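Succinate-semialdehyde dehydrogenase (PDB 4ITA) probably catalyses the oxidation of succinic semialdehyde to succinate and binds NADPH in the Rossmann fold of an aldehyde dehydrogenase. Local coordinates at residues I8-G13 / A339-Y343. Numbering follows the deposited sequence.
Sequences INPTTG and AGYFY. With EDO (1,2-ethanediol), chain G.
The turn of the N-terminal beta hairpin, built on an Asx turn at Asn-9, meets an inverse gamma turn centred on Tyr-341, and Pro-10 touches Tyr-341 where they join. Tyr-341 N donates to Pro-10 O at 3.0 Å, and that same oxygen lies over one face of the tyrosine ring. With CG beside its own backbone N (chi1 -47°), the ring reaches back over the hairpin turn: CD2 packs 3.6 Å from Pro-10 CB, and OH ends 3.7 Å from Ile-8 CG2. Proline, its phi restrained by the ring, suits the turn and offers the tyrosine an apolar surface. Replacing this tyrosine by an alanine would probably strip Pro-10 CB of its ring and Ile-8 CG2 of its hydroxyl neighbour, opening a gap beside the turn. Where the backbones come nearest, Thr-11 CA to Gly-340 CA at 4.3 Å, glycine fits because a CB would run into both Thr-11 O and Pro-10 O. Thr-11 O also lies at the edge of the buried Phe-342 ring. Within the hairpin turn, Asn-9 OD1 accepts from Thr-11 N at 3.0 Å, while Asn-9 O takes both Thr-12 N and Gly-13 N. At Gly-13 (phi 82°) a CB would press on Thr-12 O. The contact thus joins the hairpin of strands 6-8 and 15-18 to the loop between strands 328-331 and 346-349, beside helix 309-325, whose Glu-309 touches Tyr-341.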
loop_
_atom_site.group_PDB
_atom_site.type_symbol
_atom_site.label_atom_id
_atom_site.label_comp_id
_atom_site.label_asym_id
_atom_site.label_seq_id
_atom_site.Cartn_x
_atom_site.Cartn_y
_atom_site.Cartn_z
ATOM N N ILE A 8 32.407 -4.651 12.103
ATOM C CA ILE A 8 32.918 -5.539 13.135
ATOM C C ILE A 8 32.828 -6.958 12.598
ATOM O O ILE A 8 31.732 -7.479 12.374
ATOM C CB ILE A 8 32.131 -5.412 14.443
ATOM C CG1 ILE A 8 32.171 -3.965 14.941
ATOM C CG2 ILE A 8 32.704 -6.357 15.495
ATOM C CD1 ILE A 8 31.299 -3.696 16.153
ATOM N N ASN A 9 33.984 -7.567 12.355
ATOM C CA ASN A 9 34.052 -8.896 11.753
ATOM C C ASN A 9 33.503 -9.951 12.713
ATOM O O ASN A 9 34.091 -10.192 13.762
ATOM C CB ASN A 9 35.504 -9.210 11.383
ATOM C CG ASN A 9 35.643 -10.447 10.519
ATOM O OD1 ASN A 9 34.857 -11.389 10.625
ATOM N ND2 ASN A 9 36.654 -10.456 9.660
ATOM N N PRO A 10 32.375 -10.592 12.358
ATOM C CA PRO A 10 31.748 -11.535 13.293
ATOM C C PRO A 10 32.508 -12.850 13.452
ATOM O O PRO A 10 32.210 -13.597 14.381
ATOM C CB PRO A 10 30.374 -11.788 12.661
ATOM C CG PRO A 10 30.609 -11.607 11.196
ATOM C CD PRO A 10 31.601 -10.461 11.108
ATOM N N THR A 11 33.464 -13.128 12.573
ATOM C CA THR A 11 34.287 -14.327 12.702
ATOM C C THR A 11 35.339 -14.160 13.802
ATOM O O THR A 11 35.696 -15.127 14.482
ATOM C CB THR A 11 34.933 -14.698 11.350
ATOM O OG1 THR A 11 33.893 -14.978 10.406
ATOM C CG2 THR A 11 35.831 -15.930 11.471
ATOM N N THR A 12 35.805 -12.931 14.002
ATOM C CA THR A 12 36.863 -12.663 14.970
ATOM C C THR A 12 36.409 -11.781 16.127
ATOM O O THR A 12 37.037 -11.770 17.190
ATOM C CB THR A 12 38.060 -11.986 14.297
ATOM O OG1 THR A 12 37.638 -10.738 13.733
ATOM C CG2 THR A 12 38.640 -12.867 13.208
ATOM N N GLY A 13 35.334 -11.028 15.923
ATOM C CA GLY A 13 34.892 -10.057 16.912
ATOM C C GLY A 13 35.653 -8.742 16.828
ATOM O O GLY A 13 35.412 -7.825 17.617
ATOM N N ALA A 339 36.316 -17.979 19.295
ATOM C CA ALA A 339 36.218 -16.597 18.849
ATOM C C ALA A 339 35.154 -16.465 17.767
ATOM O O ALA A 339 34.987 -17.356 16.934
ATOM C CB ALA A 339 37.562 -16.112 18.328
ATOM N N GLY A 340 34.447 -15.344 17.788
ATOM C CA GLY A 340 33.398 -15.104 16.814
ATOM C C GLY A 340 32.043 -15.533 17.335
ATOM O O GLY A 340 31.948 -16.310 18.287
ATOM N N TYR A 341 30.986 -15.043 16.702
ATOM C CA TYR A 341 29.634 -15.229 17.225
ATOM C C TYR A 341 28.998 -16.547 16.771
ATOM O O TYR A 341 27.916 -16.549 16.181
ATOM C CB TYR A 341 28.745 -14.047 16.822
ATOM C CG TYR A 341 29.369 -12.689 17.050
ATOM C CD1 TYR A 341 30.017 -12.387 18.243
ATOM C CD2 TYR A 341 29.325 -11.713 16.062
ATOM C CE1 TYR A 341 30.594 -11.144 18.446
ATOM C CE2 TYR A 341 29.896 -10.472 16.256
ATOM C CZ TYR A 341 30.525 -10.193 17.448
ATOM O OH TYR A 341 31.095 -8.954 17.637
ATOM N N PHE A 342 29.666 -17.661 17.061
ATOM C CA PHE A 342 29.265 -18.962 16.542
ATOM C C PHE A 342 28.190 -19.638 17.384
ATOM O O PHE A 342 28.314 -19.748 18.607
ATOM C CB PHE A 342 30.480 -19.884 16.400
ATOM C CG PHE A 342 31.356 -19.558 15.221
ATOM C CD1 PHE A 342 32.445 -18.705 15.355
ATOM C CD2 PHE A 342 31.095 -20.112 13.979
ATOM C CE1 PHE A 342 33.250 -18.407 14.266
ATOM C CE2 PHE A 342 31.889 -19.818 12.887
ATOM C CZ PHE A 342 32.972 -18.964 13.032
ATOM N N TYR A 343 27.135 -20.077 16.704
ATOM C CA TYR A 343 26.079 -20.896 17.295
ATOM C C TYR A 343 25.846 -22.091 16.369
ATOM O O TYR A 343 25.728 -21.921 15.157
ATOM C CB TYR A 343 24.791 -20.082 17.459
ATOM C CG TYR A 343 23.838 -20.688 18.456
ATOM C CD1 TYR A 343 23.898 -20.338 19.798
ATOM C CD2 TYR A 343 22.893 -21.625 18.069
ATOM C CE1 TYR A 343 23.045 -20.896 20.725
ATOM C CE2 TYR A 343 22.034 -22.196 18.994
ATOM C CZ TYR A 343 22.114 -21.825 20.317
ATOM O OH TYR A 343 21.252 -22.391 21.228
HETATM C C1 EDO G . 31.896 -13.676 21.147
HETATM O O1 EDO G . 31.100 -14.864 21.045
HETATM C C2 EDO G . 33.353 -14.010 20.839
HETATM O O2 EDO G . 33.651 -15.306 21.372
#